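Local coordinates for protein 3-oxo-glucose-6-phosphate:glutamate aminotransferase (Bacillus subtilis subsp. subtilis, PDB 4K2M) that catalyses the reversible, pyridoxal phosphate-dependent transamination between 3-dehydroglucose 6-phosphate and glutamate that yields kanosamine 6-phosphate, a step towards the antibiotic neotrehalosadiamine, at residues L116-V121 and D239-S244; I122-G127 and I131-L136; E223-G228 and T232-Y237. One frame throughout, in Å; residues are numbered along the deposited sequence. Where two conformers were deposited one is given.

Contact 1 (L116-V121 and D239-S244); sequences LHKRYV and DITTLS. With O1G (3-deoxy-3-[(E)-({3-hydroxy-2-methyl-5-[(phosphonooxy)methyl]pyridin-4-yl}methylidene)amino]-6-O-phosphono-alpha-D-gluco pyranose), chain C.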
loop_
_atom_site.group_PDB
_atom_site.type_symbol
_atom_site.label_atom_id
_atom_site.label_comp_id
_atom_site.label_asym_id
_atom_site.label_seq_id
_atom_site.Cartn_x
_atom_site.Cartn_y
_atom_site.Cartn_z
ATOM N N LEU A 116 -5.731 19.085 11.098
ATOM C CA LEU A 116 -4.350 19.544 11.117
ATOM C C LEU A 116 -4.198 21.044 10.882
ATOM O O LEU A 116 -3.108 21.581 11.067
ATOM C CB LEU A 116 -3.541 18.791 10.055
ATOM C CG LEU A 116 -3.424 17.279 10.222
ATOM C CD1 LEU A 116 -2.776 16.649 8.982
ATOM C CD2 LEU A 116 -2.609 16.950 11.458
ATOM N N HIS A 117 -5.281 21.709 10.473
ATOM C CA HIS A 117 -5.213 23.104 10.009
ATOM C C HIS A 117 -4.165 23.271 8.912
ATOM O O HIS A 117 -3.361 24.213 8.936
ATOM C CB HIS A 117 -4.924 24.088 11.159
ATOM C CG HIS A 117 -5.934 24.041 12.267
ATOM N ND1 HIS A 117 -7.236 24.469 12.112
ATOM C CD2 HIS A 117 -5.831 23.618 13.550
ATOM C CE1 HIS A 117 -7.890 24.309 13.249
ATOM N NE2 HIS A 117 -7.061 23.793 14.137
ATOM N N LYS A 118 -4.161 22.337 7.959
ATOM C CA LYS A 118 -3.286 22.419 6.794
ATOM C C LYS A 118 -4.195 22.418 5.578
ATOM O O LYS A 118 -5.185 21.679 5.544
ATOM C CB LYS A 118 -2.347 21.202 6.750
ATOM C CG LYS A 118 -1.180 21.279 7.738
ATOM C CD LYS A 118 -0.171 22.322 7.277
ATOM C CE LYS A 118 0.938 22.530 8.304
ATOM N NZ LYS A 118 1.954 23.514 7.809
ATOM N N ARG A 119 -3.860 23.231 4.581
ATOM C CA ARG A 119 -4.764 23.436 3.455
ATOM C C ARG A 119 -4.903 22.186 2.585
ATOM O O ARG A 119 -5.979 21.908 2.066
ATOM C CB ARG A 119 -4.301 24.622 2.604
ATOM C CG ARG A 119 -4.219 25.942 3.366
ATOM C CD ARG A 119 -3.628 27.038 2.484
ATOM N NE ARG A 119 -4.396 27.171 1.252
ATOM C CZ ARG A 119 -4.023 27.899 0.205
ATOM N NH1 ARG A 119 -2.880 28.572 0.230
ATOM N NH2 ARG A 119 -4.796 27.950 -0.872
ATOM N N TYR A 120 -3.814 21.435 2.431
ATOM C CA TYR A 120 -3.800 20.283 1.533
ATOM C C TYR A 120 -3.313 19.040 2.236
ATOM O O TYR A 120 -2.285 19.058 2.903
ATOM C CB TYR A 120 -2.883 20.573 0.342
ATOM C CG TYR A 120 -3.255 21.848 -0.367
ATOM C CD1 TYR A 120 -4.367 21.890 -1.203
ATOM C CD2 TYR A 120 -2.510 23.013 -0.189
ATOM C CE1 TYR A 120 -4.727 23.056 -1.843
ATOM C CE2 TYR A 120 -2.867 24.185 -0.821
ATOM C CZ TYR A 120 -3.979 24.193 -1.653
ATOM O OH TYR A 120 -4.342 25.355 -2.298
ATOM N N VAL A 121 -4.061 17.960 2.078
ATOM C CA VAL A 121 -3.672 16.673 2.637
ATOM C C VAL A 121 -3.757 15.659 1.516
ATOM O O VAL A 121 -4.761 15.585 0.807
ATOM C CB VAL A 121 -4.588 16.256 3.802
ATOM C CG1 VAL A 121 -4.284 14.822 4.239
ATOM C CG2 VAL A 121 -4.392 17.209 4.977
ATOM N N ASP A 239 7.500 22.618 6.073
ATOM C CA ASP A 239 6.982 22.729 4.707
ATOM C C ASP A 239 6.060 21.560 4.388
ATOM O O ASP A 239 5.004 21.732 3.778
ATOM C CB ASP A 239 8.126 22.767 3.712
ATOM C CG ASP A 239 9.029 23.947 3.942
ATOM O OD1 ASP A 239 8.527 25.080 3.794
ATOM O OD2 ASP A 239 10.217 23.739 4.288
ATOM N N ILE A 240 6.479 20.374 4.811
ATOM C CA ILE A 240 5.650 19.175 4.714
ATOM C C ILE A 240 5.597 18.435 6.040
ATOM O O ILE A 240 6.608 18.307 6.723
ATOM C CB ILE A 240 6.193 18.218 3.634
ATOM C CG1 ILE A 240 5.881 18.785 2.249
ATOM C CG2 ILE A 240 5.605 16.787 3.796
ATOM C CD1 ILE A 240 6.005 17.787 1.129
ATOM N N THR A 241 4.411 17.946 6.393
ATOM C CA THR A 241 4.230 17.083 7.558
ATOM C C THR A 241 3.835 15.686 7.071
ATOM O O THR A 241 2.972 15.553 6.205
ATOM C CB THR A 241 3.091 17.637 8.443
ATOM O OG1 THR A 241 3.465 18.932 8.952
ATOM C CG2 THR A 241 2.779 16.699 9.616
ATOM N N THR A 242 4.435 14.637 7.621
ATOM C CA THR A 242 4.017 13.294 7.227
ATOM C C THR A 242 3.407 12.548 8.406
ATOM O O THR A 242 3.856 12.691 9.542
ATOM C CB THR A 242 5.177 12.485 6.658
ATOM O OG1 THR A 242 6.174 12.326 7.676
ATOM C CG2 THR A 242 5.782 13.213 5.476
ATOM N N LEU A 243 2.396 11.735 8.113
ATOM C CA LEU A 243 1.722 10.936 9.121
ATOM C C LEU A 243 1.729 9.483 8.694
ATOM O O LEU A 243 1.809 9.190 7.505
ATOM C CB LEU A 243 0.266 11.382 9.273
ATOM C CG LEU A 243 0.075 12.790 9.851
ATOM C CD1 LEU A 243 -1.390 13.198 9.804
ATOM C CD2 LEU A 243 0.577 12.848 11.292
ATOM N N SER A 244 1.634 8.582 9.675
ATOM C CA SER A 244 1.366 7.164 9.422
ATOM C C SER A 244 0.050 6.804 10.066
ATOM O O SER A 244 -0.253 7.289 11.170
ATOM C CB SER A 244 2.430 6.270 10.054
ATOM O OG SER A 244 2.032 4.907 9.955
HETATM P P O1G C . 4.623 3.370 7.978
HETATM C C3A O1G C . 7.725 5.475 12.416
HETATM O O3 O1G C . 7.578 4.947 13.655
HETATM C C1 O1G C . 6.968 -0.581 14.228
HETATM N "N1'" O1G C . 8.500 7.164 10.953
HETATM C C2 O1G C . 7.240 0.895 13.924
HETATM O O2 O1G C . 7.237 1.524 15.249
HETATM C C9A O1G C . 8.389 6.688 12.203
HETATM C C2A O1G C . 8.987 7.509 13.333
HETATM C C3 O1G C . 6.198 1.536 12.992
HETATM N "N3'" O1G C . 6.787 2.835 12.620
HETATM O O1 O1G C . 5.826 -0.747 15.083
HETATM C C4 O1G C . 5.876 0.645 11.776
HETATM O O4 O1G C . 4.607 1.181 11.354
HETATM C C4A O1G C . 7.190 4.771 11.353
HETATM C C4B O1G C . 6.507 3.475 11.547
HETATM C C5 O1G C . 5.582 -0.766 12.285
HETATM O O5 O1G C . 6.693 -1.299 13.017
HETATM C C5A O1G C . 7.323 5.286 10.066
HETATM C C5T O1G C . 6.805 4.646 8.768
HETATM C C6 O1G C . 5.449 -1.791 11.193
HETATM C C6A O1G C . 7.993 6.488 9.898
HETATM O OP1 O1G C . 5.340 3.338 6.646
HETATM O OP2 O1G C . 3.214 3.849 7.872
HETATM O OP3 O1G C . 4.828 2.059 8.773
HETATM O OP4 O1G C . 5.362 4.565 8.823
HETATM O O6 O1G C . 4.942 -3.009 11.587
HETATM P "P'" O1G C . 4.022 -3.876 10.593
HETATM O OP6 O1G C . 2.791 -3.032 10.338
HETATM O OP7 O1G C . 4.816 -4.186 9.345
HETATM O OP8 O1G C . 3.732 -5.121 11.436
HETATM O O HOH W 1 3.088 23.711 4.938
HETATM O O HOH W 2 3.385 20.902 6.767
#

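Contact 2 (I122-G127 and I131-L136); sequences IATSSG and IMIGLL. With O1G (3-deoxy-3-[(E)-({3-hydroxy-2-methyl-5-[(phosphonooxy)methyl]pyridin-4-yl}methylidene)amino]-6-O-phosphono-alpha-D-gluco pyranose), chain C.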
loop_
_atom_site.group_PDB
_atom_site.type_symbol
_atom_site.label_atom_id
_atom_site.label_comp_id
_atom_site.label_asym_id
_atom_site.label_seq_id
_atom_site.Cartn_x
_atom_site.Cartn_y
_atom_site.Cartn_z
ATOM N N ILE A 122 -2.676 14.915 1.333
ATOM C CA ILE A 122 -2.612 13.883 0.314
ATOM C C ILE A 122 -2.446 12.569 1.063
ATOM O O ILE A 122 -1.400 12.335 1.686
ATOM C CB ILE A 122 -1.407 14.089 -0.611
ATOM C CG1 ILE A 122 -1.485 15.438 -1.331
ATOM C CG2 ILE A 122 -1.342 12.965 -1.635
ATOM C CD1 ILE A 122 -0.739 16.605 -0.629
ATOM N N ALA A 123 -3.484 11.732 1.038
ATOM C CA ALA A 123 -3.456 10.462 1.759
ATOM C C ALA A 123 -2.665 9.440 0.938
ATOM O O ALA A 123 -2.883 9.294 -0.268
ATOM C CB ALA A 123 -4.871 9.962 2.039
ATOM N N THR A 124 -1.745 8.740 1.593
ATOM C CA THR A 124 -0.816 7.855 0.898
ATOM C C THR A 124 -0.953 6.428 1.391
ATOM O O THR A 124 -1.685 6.149 2.343
ATOM C CB THR A 124 0.639 8.295 1.137
ATOM O OG1 THR A 124 0.912 8.263 2.538
ATOM C CG2 THR A 124 0.889 9.709 0.630
ATOM N N SER A 125 -0.212 5.524 0.745
ATOM C CA SER A 125 -0.301 4.102 1.041
ATOM C C SER A 125 0.498 3.699 2.275
ATOM O O SER A 125 0.383 2.567 2.726
ATOM C CB SER A 125 0.175 3.274 -0.163
ATOM O OG SER A 125 1.449 3.705 -0.586
ATOM N N SER A 126 1.328 4.607 2.798
ATOM C CA SER A 126 2.028 4.383 4.070
ATOM C C SER A 126 2.726 5.651 4.504
ATOM O O SER A 126 2.871 6.578 3.716
ATOM C CB SER A 126 3.069 3.267 3.957
ATOM O OG SER A 126 4.164 3.672 3.135
ATOM N N GLY A 127 3.197 5.667 5.747
ATOM C CA GLY A 127 3.998 6.767 6.254
ATOM C C GLY A 127 5.326 6.850 5.521
ATOM O O GLY A 127 5.797 7.942 5.189
ATOM N N ILE A 131 6.863 10.154 3.360
ATOM C CA ILE A 131 8.157 10.826 3.456
ATOM C C ILE A 131 8.858 10.831 2.101
ATOM O O ILE A 131 9.409 11.850 1.673
ATOM C CB ILE A 131 9.045 10.165 4.524
ATOM C CG1 ILE A 131 8.347 10.232 5.886
ATOM C CG2 ILE A 131 10.436 10.861 4.555
ATOM C CD1 ILE A 131 8.953 9.288 6.931
ATOM N N MET A 132 8.841 9.688 1.421
ATOM C CA MET A 132 9.506 9.572 0.132
ATOM C C MET A 132 8.918 10.527 -0.897
ATOM O O MET A 132 9.646 11.256 -1.582
ATOM C CB MET A 132 9.412 8.127 -0.377
ATOM C CG MET A 132 10.228 7.876 -1.599
ATOM S SD MET A 132 9.987 6.160 -2.096
ATOM C CE MET A 132 8.242 6.171 -2.507
ATOM N N ILE A 133 7.596 10.546 -0.998
ATOM C CA ILE A 133 6.935 11.459 -1.913
ATOM C C ILE A 133 7.179 12.920 -1.529
ATOM O O ILE A 133 7.451 13.764 -2.397
ATOM C CB ILE A 133 5.433 11.144 -1.976
ATOM C CG1 ILE A 133 5.237 9.823 -2.727
ATOM C CG2 ILE A 133 4.686 12.233 -2.708
ATOM C CD1 ILE A 133 3.866 9.187 -2.455
ATOM N N GLY A 134 7.108 13.226 -0.236
ATOM C CA GLY A 134 7.316 14.600 0.202
ATOM C C GLY A 134 8.702 15.108 -0.176
ATOM O O GLY A 134 8.861 16.233 -0.649
ATOM N N LEU A 135 9.719 14.277 0.031
ATOM C CA LEU A 135 11.085 14.649 -0.357
ATOM C C LEU A 135 11.177 14.937 -1.851
ATOM O O LEU A 135 11.736 15.953 -2.279
ATOM C CB LEU A 135 12.077 13.548 0.038
ATOM C CG LEU A 135 12.396 13.443 1.533
ATOM C CD1 LEU A 135 13.112 12.133 1.861
ATOM C CD2 LEU A 135 13.249 14.618 1.951
ATOM N N LEU A 136 10.632 14.036 -2.656
ATOM C CA LEU A 136 10.674 14.230 -4.098
ATOM C C LEU A 136 9.877 15.458 -4.537
ATOM O O LEU A 136 10.327 16.219 -5.404
ATOM C CB LEU A 136 10.178 12.967 -4.817
ATOM C CG LEU A 136 11.066 11.741 -4.634
ATOM C CD1 LEU A 136 10.365 10.479 -5.116
ATOM C CD2 LEU A 136 12.399 11.900 -5.390
HETATM P P O1G C . 4.623 3.370 7.978
HETATM C C3A O1G C . 7.725 5.475 12.416
HETATM O O3 O1G C . 7.578 4.947 13.655
HETATM C C1 O1G C . 6.968 -0.581 14.228
HETATM N "N1'" O1G C . 8.500 7.164 10.953
HETATM C C2 O1G C . 7.240 0.895 13.924
HETATM O O2 O1G C . 7.237 1.524 15.249
HETATM C C9A O1G C . 8.389 6.688 12.203
HETATM C C2A O1G C . 8.987 7.509 13.333
HETATM C C3 O1G C . 6.198 1.536 12.992
HETATM N "N3'" O1G C . 6.787 2.835 12.620
HETATM O O1 O1G C . 5.826 -0.747 15.083
HETATM C C4 O1G C . 5.876 0.645 11.776
HETATM O O4 O1G C . 4.607 1.181 11.354
HETATM C C4A O1G C . 7.190 4.771 11.353
HETATM C C4B O1G C . 6.507 3.475 11.547
HETATM C C5 O1G C . 5.582 -0.766 12.285
HETATM O O5 O1G C . 6.693 -1.299 13.017
HETATM C C5A O1G C . 7.323 5.286 10.066
HETATM C C5T O1G C . 6.805 4.646 8.768
HETATM C C6 O1G C . 5.449 -1.791 11.193
HETATM C C6A O1G C . 7.993 6.488 9.898
HETATM O OP1 O1G C . 5.340 3.338 6.646
HETATM O OP2 O1G C . 3.214 3.849 7.872
HETATM O OP3 O1G C . 4.828 2.059 8.773
HETATM O OP4 O1G C . 5.362 4.565 8.823
HETATM O O6 O1G C . 4.942 -3.009 11.587
HETATM P "P'" O1G C . 4.022 -3.876 10.593
HETATM O OP6 O1G C . 2.791 -3.032 10.338
HETATM O OP7 O1G C . 4.816 -4.186 9.345
HETATM O OP8 O1G C . 3.732 -5.121 11.436
#

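Contact 3 (E223-G228 and T232-Y237); sequences EDACQG and TDLGKY. With O1G (3-deoxy-3-[(E)-({3-hydroxy-2-methyl-5-[(phosphonooxy)methyl]pyridin-4-yl}methylidene)amino]-6-O-phosphono-alpha-D-gluco pyranose), chain C.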
loop_
_atom_site.group_PDB
_atom_site.type_symbol
_atom_site.label_atom_id
_atom_site.label_comp_id
_atom_site.label_asym_id
_atom_site.label_seq_id
_atom_site.Cartn_x
_atom_site.Cartn_y
_atom_site.Cartn_z
ATOM N N GLU A 223 8.855 17.099 8.206
ATOM C CA GLU A 223 8.882 16.488 9.527
ATOM C C GLU A 223 8.227 15.119 9.480
ATOM O O GLU A 223 7.214 14.922 8.805
ATOM C CB GLU A 223 8.204 17.379 10.561
ATOM C CG GLU A 223 6.739 17.594 10.295
ATOM C CD GLU A 223 6.081 18.523 11.283
ATOM O OE1 GLU A 223 6.673 18.819 12.345
ATOM O OE2 GLU A 223 4.948 18.955 10.992
ATOM N N ASP A 224 8.843 14.164 10.169
ATOM C CA ASP A 224 8.301 12.819 10.271
ATOM C C ASP A 224 7.481 12.844 11.542
ATOM O O ASP A 224 8.020 12.735 12.646
ATOM C CB ASP A 224 9.444 11.813 10.402
ATOM C CG ASP A 224 8.964 10.395 10.577
ATOM O OD1 ASP A 224 7.780 10.179 10.913
ATOM O OD2 ASP A 224 9.792 9.487 10.402
ATOM N N ALA A 225 6.172 12.997 11.391
ATOM C CA ALA A 225 5.277 13.018 12.536
ATOM C C ALA A 225 4.480 11.725 12.530
ATOM O O ALA A 225 3.336 11.677 13.005
ATOM C CB ALA A 225 4.345 14.222 12.453
ATOM N N CYS A 226 5.074 10.666 11.978
ATOM C CA CYS A 226 4.338 9.408 11.879
ATOM C C CYS A 226 3.859 8.859 13.227
ATOM O O CYS A 226 2.835 8.156 13.289
ATOM C CB CYS A 226 5.131 8.369 11.082
ATOM S SG CYS A 226 5.235 8.815 9.323
ATOM N N GLN A 227 4.553 9.224 14.311
ATOM C CA GLN A 227 4.136 8.801 15.658
ATOM C C GLN A 227 3.499 9.937 16.461
ATOM O O GLN A 227 3.260 9.789 17.653
ATOM C CB GLN A 227 5.344 8.280 16.443
ATOM C CG GLN A 227 5.884 6.951 15.914
ATOM C CD GLN A 227 7.096 6.460 16.696
ATOM O OE1 GLN A 227 7.450 7.024 17.732
ATOM N NE2 GLN A 227 7.740 5.409 16.195
ATOM N N GLY A 228 3.240 11.068 15.813
ATOM C CA GLY A 228 2.882 12.280 16.538
ATOM C C GLY A 228 1.500 12.881 16.297
ATOM O O GLY A 228 1.275 14.047 16.657
ATOM N N THR A 232 -0.141 19.462 19.418
ATOM C CA THR A 232 -0.535 20.848 19.216
ATOM C C THR A 232 0.477 21.556 18.315
ATOM O O THR A 232 1.700 21.397 18.477
ATOM C CB THR A 232 -0.630 21.561 20.564
ATOM O OG1 THR A 232 -1.765 21.045 21.268
ATOM C CG2 THR A 232 -0.780 23.074 20.385
ATOM N N ASP A 233 -0.048 22.311 17.352
ATOM C CA ASP A 233 0.758 23.085 16.407
ATOM C C ASP A 233 1.604 22.213 15.503
ATOM O O ASP A 233 2.614 22.662 14.971
ATOM C CB ASP A 233 1.646 24.094 17.134
ATOM C CG ASP A 233 0.860 25.245 17.700
ATOM O OD1 ASP A 233 -0.236 25.523 17.175
ATOM O OD2 ASP A 233 1.342 25.857 18.670
ATOM N N LEU A 234 1.177 20.971 15.305
ATOM C CA LEU A 234 1.884 20.094 14.378
ATOM C C LEU A 234 1.925 20.736 12.994
ATOM O O LEU A 234 0.889 21.141 12.455
ATOM C CB LEU A 234 1.175 18.741 14.298
ATOM C CG LEU A 234 1.919 17.681 13.491
ATOM C CD1 LEU A 234 3.261 17.393 14.168
ATOM C CD2 LEU A 234 1.073 16.428 13.392
ATOM N N GLY A 235 3.123 20.861 12.428
ATOM C CA GLY A 235 3.253 21.412 11.092
ATOM C C GLY A 235 3.402 22.915 11.003
ATOM O O GLY A 235 3.591 23.445 9.899
ATOM N N LYS A 236 3.337 23.608 12.137
ATOM C CA LYS A 236 3.414 25.070 12.115
ATOM C C LYS A 236 4.643 25.580 11.388
ATOM O O LYS A 236 4.561 26.518 10.585
ATOM C CB LYS A 236 3.397 25.624 13.538
ATOM C CG LYS A 236 3.454 27.150 13.602
ATOM C CD LYS A 236 3.094 27.631 15.000
ATOM C CE LYS A 236 3.254 29.139 15.124
ATOM N NZ LYS A 236 3.046 29.565 16.537
ATOM N N TYR A 237 5.781 24.944 11.649
ATOM C CA TYR A 237 7.038 25.391 11.082
ATOM C C TYR A 237 7.595 24.471 9.997
ATOM O O TYR A 237 8.741 24.627 9.583
ATOM C CB TYR A 237 8.071 25.531 12.195
ATOM C CG TYR A 237 7.695 26.568 13.228
ATOM C CD1 TYR A 237 7.711 27.925 12.917
ATOM C CD2 TYR A 237 7.346 26.191 14.519
ATOM C CE1 TYR A 237 7.375 28.879 13.876
ATOM C CE2 TYR A 237 7.008 27.131 15.478
ATOM C CZ TYR A 237 7.033 28.472 15.151
ATOM O OH TYR A 237 6.695 29.403 16.111
HETATM P P O1G C . 4.623 3.370 7.978
HETATM C C3A O1G C . 7.725 5.475 12.416
HETATM O O3 O1G C . 7.578 4.947 13.655
HETATM C C1 O1G C . 6.968 -0.581 14.228
HETATM N "N1'" O1G C . 8.500 7.164 10.953
HETATM C C2 O1G C . 7.240 0.895 13.924
HETATM O O2 O1G C . 7.237 1.524 15.249
HETATM C C9A O1G C . 8.389 6.688 12.203
HETATM C C2A O1G C . 8.987 7.509 13.333
HETATM C C3 O1G C . 6.198 1.536 12.992
HETATM N "N3'" O1G C . 6.787 2.835 12.620
HETATM O O1 O1G C . 5.826 -0.747 15.083
HETATM C C4 O1G C . 5.876 0.645 11.776
HETATM O O4 O1G C . 4.607 1.181 11.354
HETATM C C4A O1G C . 7.190 4.771 11.353
HETATM C C4B O1G C . 6.507 3.475 11.547
HETATM C C5 O1G C . 5.582 -0.766 12.285
HETATM O O5 O1G C . 6.693 -1.299 13.017
HETATM C C5A O1G C . 7.323 5.286 10.066
HETATM C C5T O1G C . 6.805 4.646 8.768
HETATM C C6 O1G C . 5.449 -1.791 11.193
HETATM C C6A O1G C . 7.993 6.488 9.898
HETATM O OP1 O1G C . 5.340 3.338 6.646
HETATM O OP2 O1G C . 3.214 3.849 7.872
HETATM O OP3 O1G C . 4.828 2.059 8.773
HETATM O OP4 O1G C . 5.362 4.565 8.823
HETATM O O6 O1G C . 4.942 -3.009 11.587
HETATM P "P'" O1G C . 4.022 -3.876 10.593
HETATM O OP6 O1G C . 2.791 -3.032 10.338
HETATM O OP7 O1G C . 4.816 -4.186 9.345
HETATM O OP8 O1G C . 3.732 -5.121 11.436
HETATM O O HOH W 3 5.543 20.500 13.925
#

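Contact 1 (L116-V121 and D239-S244)
L116 and L243 meet tip to tip, their CD1 methyls 3.8 Å apart, where the end of helix 103-116 faces a strand of the mixed central sheet in the aspartate aminotransferase fold. In both leucines CG lies anti to the carbonyl carbon (chi1 -62° for L116, -67° for L243), and both CB atoms already point across the gap. Beside this apolar touch runs the K118 chain, whose CE passes 4.4 Å from T241 OG1. No direct hydrogen bond joins the segments; two waters make the polar link. Water 1 lies between K118 NZ, which donates to it, and D239 O, 3.0 Å away, while water 2 donates to T241 OG1 at 2.9 Å and takes only a weak bond from K118 NZ. The direct partners of these polar groups come from the neighbouring loop and strand: K118 NZ also bonds G235 O, and T241 OG1 bonds E223 OE2. Farther back, H117, with positive phi, is the C' residue of a Schellman motif that ends the helix, K118 N reaching S113 O, so the chain turns off towards strand 120-124. Strand 258-262 separates that strand from 240-244 in the sheet, and its A261 packs against both L116 and K118. At the far end of strand 240-244 the S244 hydroxyl, also bonded to N246 N, donates from OG to phosphate oxygen OP2 of O1G at 2.6 Å.

Contact 2 (I122-G127 and I131-L136)
G127 and I131 are joined by the helical backbone bond of a first turn that is built directly on the cofactor phosphate: I131 N donates to G127 O over 3.1 Å while G127 N donates to OP2 of O1G over 2.8 Å. Both bonds are fairly straight, with N-H...O angles of 157° and 155°. G127 CA lies 3.6 Å from OP4 of O1G, an approach possible because there is no CB, which would clash with OP4. This is the phosphate-binding helix start of PLP enzymes with the aspartate aminotransferase fold, where the helix dipole would probably add to the attraction for the anion. S126 is the N-cap: its OG caps a backbone N of the first turn and also bonds D129 OD2, leaving CB 3.5 Å from OP1. The bend before the cap is tied by T124, whose OG1 donates to S126 O at 2.8 Å from well above the carbonyl plane (45° out of it). CG2 of T124, on the other branch, rests 4.3 Å from I133 CD1. I131 stands one turn on; its CG1, anti to the carbonyl carbon, runs alongside G127 O at 3.5 Å, and CD1 continues to 4.2 Å from C6A of O1G. Around the contact, I131 and M132 lie on helix 154-163, I133 and L136 reach F274 of helix 265-275, L135 covers I222 of strand 220-224, and strand 120-124 pairs with strand 258-262.

Contact 3 (E223-G228 and T232-Y237)
A225 and L234 face each other with CA atoms 8.1 Å apart, the first opening a type I turn that runs to G228, the second lying in a type II turn from D233 to K236. L234 carries the apolar part: its CG lies anti to the backbone N (chi1 -173°), which puts CD1 3.8 Å from A225 CB and CD2 beside G228 O. The E223 side chain, extended beyond CG, crosses that of L234 obliquely. E223 OE2 stands only 3.0 Å from G235 CA, a tight approach; the positive phi of G235 (89°) would press a CB against the carbonyl O of L234. G235 N is equally near OE2 but badly angled for a bond; it donates instead to water 3, which in turn donates to E223 OE1 at 2.6 Å. T241 OG1 and H199 NE2 also bond the carboxylate, each at a different oxygen. E223 and D224, neighbours on the strand, point different ways: E223 meets the 232-237 loop both directly, at G235 CA, and through water 3, whereas D224 OD2 lies 2.7 Å from pyridine N1' of O1G. D224 OD1 accepts from C226 N in an Asx turn, and Q227 NE2, of the following turn, donates to the phenolic oxygen O3 at 2.6 Å. An aspartate beside the pyridine nitrogen is usual in this fold, consistent with holding N1' and supporting the ring as an electron sink.

Overall arrangement
Followed from the N terminus, the chain opens contact 1 at 116-121 and closes it only at 239-244, so the other two contacts are nested within that long loop. Contact 2 comes first, a short closure where strand 120-124 passes into helix 127-137; contact 3 closes later, in the connection between neighbouring strands 220-224 and 240-244. These two are in series and do not cross. Contacts 1 and 3 have centres about 8 Å apart, contacts 2 and 3 about 14 Å. Packing of I131 CG1 on T242 OG1 (3.5 Å) ties contact 2 to contact 1. All three reach the same mixed sheet and the same O1G, contacts 1 and 2 at the cofactor phosphate, contact 3 at the pyridine ring.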